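Side-chain contacts in hypothetical protein (Ruminococcus gnavus, PDB 4QAN), which is of unknown function but adopts a cystatin-like fold as a divergent member of the NTF2-like superfamily, and can bind a magnesium ion: residues 136-139 with 140-143; 29-32 with 33-37; 45-49 with 50-54. One frame throughout, in Å; residues are numbered along the deposited sequence.

How the contacts relate
Three local contacts illustrate how short-range neighbours take their chemistry from their place around one antiparallel sheet of a cystatin-like fold. Contacts 2 and 3 are buried: contact 2 lies within helix 27-39, and contact 3 runs from helix 43-48 into helix 52-58. Their centres are about 11 Å apart, and they touch through Y33 and M34. Contact 1 is only partly buried, its outer residues exposed; its centre lies about 18 Å from that of contact 2 and about 15 Å from that of contact 3, and the contact touches neither. Inside helix 27-39, main-chain bonds and an aliphatic row act together. Contact 3 joins two helices through one carbonyl and a few apolar atoms, whereas contact 1 relies on small apolar overlaps.

Contact 1. Residues 136-139 with 140-143; sequences LAAQ and EVSE
L136 overlaps V141 by way of its CD1 methyl, which lies 3.9 Å from V141 CG2, the two side chains crossing at about a right angle. The overlap closes the corner where helix 126-135 ends in a Schellman motif and the chain enters strand 140-150 of the antiparallel, cystatin-like sheet. A137, the C-prime residue, has a positive phi of 52° and turns the backbone, while A138 N reaches back to A133 O. The turn brings the A138 methyl to the same branch of V141, with A138 CB 4.3 Å from V141 CG2. That branch faces the corner because V141 places CG2 beside its own backbone N and CG1 anti to it (chi1 164°). V141 also packs against L132 and A133 of the helix and T160 of the adjoining strand, so L136 and V141 are buried. The polar side chains are exposed: the Q139 amide leads away from residues 140-143, and its OE1 accepts a hydrogen bond from K166 N. The E140 side chain lies against W168 and Q163, and its first carbons lie beside the preceding peptide, with E140 CG 3.4 Å from Q139 O.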
# COMPACT_ATOMS: atom_id res chain seq x y z
N LEU A 136 -3.71 16.37 -3.75
CA LEU A 136 -2.90 15.91 -2.63
C LEU A 136 -3.15 16.69 -1.34
O LEU A 136 -2.61 16.33 -0.29
CB LEU A 136 -1.43 15.99 -3.02
CG LEU A 136 -1.01 15.13 -4.23
CD1 LEU A 136 0.44 15.41 -4.60
CD2 LEU A 136 -1.18 13.66 -3.93
N ALA A 137 -3.99 17.73 -1.42
CA ALA A 137 -4.18 18.69 -0.33
C ALA A 137 -2.83 19.24 0.15
O ALA A 137 -2.57 19.37 1.35
CB ALA A 137 -4.95 18.07 0.83
N ALA A 138 -1.98 19.57 -0.82
CA ALA A 138 -0.59 19.95 -0.56
C ALA A 138 -0.42 21.45 -0.61
O ALA A 138 -1.16 22.16 -1.29
CB ALA A 138 0.32 19.28 -1.57
N GLN A 139 0.59 21.94 0.11
CA GLN A 139 0.93 23.36 0.05
C GLN A 139 1.44 23.74 -1.33
O GLN A 139 0.96 24.70 -1.92
CB GLN A 139 1.99 23.69 1.10
CG GLN A 139 1.52 23.51 2.53
CD GLN A 139 2.52 24.08 3.51
OE1 GLN A 139 3.70 23.71 3.50
NE2 GLN A 139 2.07 24.99 4.37
N GLU A 140 2.41 22.99 -1.85
CA GLU A 140 2.91 23.14 -3.22
C GLU A 140 3.14 21.77 -3.86
O GLU A 140 3.57 20.83 -3.19
CB GLU A 140 4.24 23.90 -3.25
CG GLU A 140 4.26 25.30 -2.67
CD GLU A 140 5.46 26.12 -3.15
OE1 GLU A 140 5.96 25.84 -4.27
OE2 GLU A 140 5.90 27.04 -2.42
N VAL A 141 2.86 21.67 -5.16
CA VAL A 141 3.34 20.58 -5.99
C VAL A 141 4.31 21.17 -7.00
O VAL A 141 4.04 22.21 -7.59
CB VAL A 141 2.19 19.85 -6.73
CG1 VAL A 141 2.72 18.99 -7.87
CG2 VAL A 141 1.41 18.99 -5.76
N SER A 142 5.44 20.51 -7.19
CA SER A 142 6.42 20.95 -8.18
C SER A 142 6.81 19.78 -9.08
O SER A 142 7.37 18.79 -8.60
CB SER A 142 7.65 21.52 -7.50
OG SER A 142 8.68 21.72 -8.44
N GLU A 143 6.48 19.88 -10.37
CA GLU A 143 6.82 18.86 -11.35
C GLU A 143 8.18 19.17 -11.94
O GLU A 143 8.36 20.20 -12.57
CB GLU A 143 5.77 18.80 -12.46
CG GLU A 143 4.57 17.94 -12.14
CD GLU A 143 3.59 17.86 -13.30
OE1 GLU A 143 3.13 18.94 -13.74
OE2 GLU A 143 3.29 16.74 -13.77

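Contact 2. Residues 29-32 with 33-37; sequences EAVL and YMLSA
The flat phenol ring of Y33 leaves helix 27-39 from a CB that rests 3.4 Å from E29 O and 3.7 Å from A30 O. Beyond the helix the ring meets that of F24 with the planes at about 45°; at its far end R48 packs against the hydroxyl, and OH hydrogen-bonds M45 O on the next helix. Helix 27-39 is a regular alpha-helix set against the antiparallel sheet of the cystatin-like fold, and i to i+4 bonds run through it: Y33 N to E29 O, M34 N to A30 O, L35 N to V31 O, and S36 N to L32 O at 2.6 Å. On the side facing strands 116-122 and 153-164, V31 and L35 lie side by side and point the same way, with V31 CG1 3.8 Å from L35 CD1. The same L35 methyl is 4.0 Å from L32 CD2, so one branch bridges two neighbours. L35 keeps CG beside its backbone N (chi1 -69°), which tips the side chain back over the preceding turn. An alanine here would lack the whole branched end, and the loss is likely to open a gap between V31, L32 and the sheet residues V117, L157 and F159. At the root of this branch, L35 CG sits 3.2 Å from V31 O.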
# COMPACT_ATOMS: atom_id res chain seq x y z
N GLU A 29 16.65 19.44 -3.03
CA GLU A 29 17.30 18.53 -2.08
C GLU A 29 16.59 17.20 -2.08
O GLU A 29 17.24 16.16 -2.18
CB GLU A 29 17.23 19.08 -0.66
CG GLU A 29 17.91 20.42 -0.43
CD GLU A 29 17.54 21.01 0.92
OE1 GLU A 29 16.85 20.31 1.70
OE2 GLU A 29 17.94 22.17 1.20
N ALA A 30 15.27 17.24 -1.97
CA ALA A 30 14.43 16.04 -2.00
C ALA A 30 14.65 15.21 -3.27
O ALA A 30 14.69 13.98 -3.23
CB ALA A 30 12.97 16.43 -1.86
N VAL A 31 14.80 15.90 -4.40
CA VAL A 31 15.04 15.23 -5.68
C VAL A 31 16.40 14.53 -5.68
O VAL A 31 16.50 13.37 -6.09
CB VAL A 31 15.01 16.23 -6.85
CG1 VAL A 31 15.48 15.58 -8.15
CG2 VAL A 31 13.61 16.80 -7.02
N LEU A 32 17.42 15.24 -5.21
CA LEU A 32 18.78 14.70 -5.17
C LEU A 32 18.87 13.53 -4.21
O LEU A 32 19.41 12.49 -4.56
CB LEU A 32 19.79 15.78 -4.76
CG LEU A 32 20.04 16.90 -5.78
CD1 LEU A 32 20.97 17.97 -5.20
CD2 LEU A 32 20.62 16.32 -7.07
N TYR A 33 18.33 13.72 -3.01
CA TYR A 33 18.24 12.65 -2.02
C TYR A 33 17.71 11.40 -2.71
O TYR A 33 18.27 10.32 -2.56
CB TYR A 33 17.32 13.06 -0.86
CG TYR A 33 17.06 11.97 0.17
CD1 TYR A 33 15.93 11.16 0.09
CD2 TYR A 33 17.94 11.75 1.23
CE1 TYR A 33 15.69 10.17 1.04
CE2 TYR A 33 17.71 10.75 2.18
CZ TYR A 33 16.59 9.97 2.08
OH TYR A 33 16.36 8.97 3.02
N MSE A 34 16.64 11.55 -3.48
CA MSE A 34 16.04 10.40 -4.16
C MSE A 34 16.98 9.88 -5.22
O MSE A 34 17.11 8.67 -5.39
CB MSE A 34 14.67 10.77 -4.70
CG MSE A 34 13.93 9.60 -5.35
SE MSE A 34 13.53 8.23 -4.01
CE MSE A 34 12.18 9.20 -2.95
N LEU A 35 17.64 10.78 -5.93
CA LEU A 35 18.59 10.38 -6.95
C LEU A 35 19.78 9.61 -6.36
O LEU A 35 20.21 8.59 -6.91
CB LEU A 35 19.09 11.59 -7.73
CG LEU A 35 18.04 12.25 -8.63
CD1 LEU A 35 18.55 13.60 -9.11
CD2 LEU A 35 17.70 11.36 -9.81
N SER A 36 20.31 10.10 -5.24
CA SER A 36 21.35 9.37 -4.51
C SER A 36 20.91 7.97 -4.10
O SER A 36 21.65 7.00 -4.26
CB SER A 36 21.74 10.13 -3.24
OG SER A 36 22.58 9.31 -2.45
N ALA A 37 19.71 7.87 -3.54
CA ALA A 37 19.16 6.58 -3.13
C ALA A 37 19.23 5.61 -4.29
O ALA A 37 19.73 4.50 -4.14
CB ALA A 37 17.73 6.73 -2.64

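Contact 3. Residues 45-49 with 50-54; sequences MALRG and CAIDE
A tight link between helix 43-48 and helix 52-58 brings L47 into touch with C50 and I52, and the carbonyl oxygen of L47 is where most of the contact gathers. C50 N donates to L47 O at 3.0 Å with an N-H...O angle of 155°, but it approaches from well above the carbonyl plane, 61° out of it. N209 ND2 is a second donor to this oxygen, so two bonds grip this acceptor. Carbon atoms crowd in as well: C50 CB lies 3.4 Å from L47 O, and the I52 CD1 methyl is 3.8 Å from L47 O. The chain then passes through an inverse gamma turn centred on A51, with a weak hydrogen bond from I52 N to C50 O, and A51 occupies the N-cap position of helix 52-58. After this kink the I52 side chain is directed toward the helix just left, where it slants across that of L47 and I52 CD1 comes within 4.1 Å of L47 CD2. C50 turns its sulfur the same way: chi1 of -58° sets SG beside the backbone N and anti to the carbonyl carbon, over the backbone of helix 43-48. There SG meets the CE methyl of selenomethionine M34 of helix 27-39, the C50 side chain also touches Y98 of helix 87-108, and C50 SG stands 3.4 Å from A46 O.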
# COMPACT_ATOMS: atom_id res chain seq x y z
N MSE A 45 16.68 4.04 2.13
CA MSE A 45 16.90 5.47 1.92
C MSE A 45 15.83 6.08 1.05
O MSE A 45 15.26 7.12 1.41
CB MSE A 45 18.31 5.66 1.34
CG MSE A 45 18.69 7.12 1.28
SE MSE A 45 20.40 7.28 0.34
CE MSE A 45 20.39 9.25 0.29
N ALA A 46 15.53 5.43 -0.07
CA ALA A 46 14.53 5.89 -1.05
C ALA A 46 13.15 6.07 -0.44
O ALA A 46 12.51 7.10 -0.66
CB ALA A 46 14.44 4.90 -2.21
N LEU A 47 12.68 5.06 0.29
CA LEU A 47 11.38 5.10 0.93
C LEU A 47 11.18 6.32 1.83
O LEU A 47 10.13 6.96 1.80
CB LEU A 47 11.15 3.83 1.75
CG LEU A 47 10.84 2.60 0.87
CD1 LEU A 47 10.81 1.33 1.69
CD2 LEU A 47 9.53 2.80 0.14
N ARG A 48 12.20 6.63 2.62
CA ARG A 48 12.16 7.76 3.54
C ARG A 48 11.98 9.11 2.83
O ARG A 48 11.46 10.06 3.42
CB ARG A 48 13.43 7.77 4.38
CG ARG A 48 13.58 6.54 5.26
CD ARG A 48 15.03 6.20 5.52
NE ARG A 48 15.18 5.10 6.47
CZ ARG A 48 15.42 5.23 7.78
NH1 ARG A 48 15.55 6.43 8.34
NH2 ARG A 48 15.54 4.14 8.52
N GLY A 49 12.40 9.18 1.56
CA GLY A 49 12.23 10.37 0.75
C GLY A 49 10.90 10.50 0.05
O GLY A 49 10.64 11.53 -0.59
N CYS A 50 10.06 9.47 0.12
CA CYS A 50 8.73 9.48 -0.46
C CYS A 50 7.71 10.04 0.52
O CYS A 50 7.89 9.97 1.73
CB CYS A 50 8.32 8.07 -0.89
SG CYS A 50 9.44 7.26 -2.06
N ALA A 51 6.60 10.55 -0.00
CA ALA A 51 5.55 11.15 0.83
C ALA A 51 4.52 10.10 1.28
O ALA A 51 3.33 10.24 1.01
CB ALA A 51 4.87 12.28 0.08
N ILE A 52 4.98 9.08 2.00
CA ILE A 52 4.11 7.99 2.42
C ILE A 52 3.07 8.44 3.47
O ILE A 52 1.87 8.29 3.25
CB ILE A 52 4.90 6.74 2.89
CG1 ILE A 52 5.72 6.17 1.71
CG2 ILE A 52 3.94 5.66 3.38
CD1 ILE A 52 6.80 5.18 2.10
N ASP A 53 3.54 8.95 4.61
CA ASP A 53 2.63 9.36 5.68
C ASP A 53 1.85 10.63 5.33
O ASP A 53 0.69 10.77 5.68
CB ASP A 53 3.38 9.58 7.00
CG ASP A 53 3.97 8.31 7.57
OD1 ASP A 53 3.43 7.21 7.34
OD2 ASP A 53 5.01 8.41 8.26
N GLU A 54 2.49 11.55 4.63
CA GLU A 54 1.89 12.84 4.34
C GLU A 54 0.74 12.66 3.34
O GLU A 54 -0.37 13.11 3.59
CB GLU A 54 2.94 13.85 3.83
CG GLU A 54 4.14 14.06 4.76
CD GLU A 54 5.27 13.07 4.53
OE1 GLU A 54 5.05 12.03 3.87
OE2 GLU A 54 6.40 13.35 5.00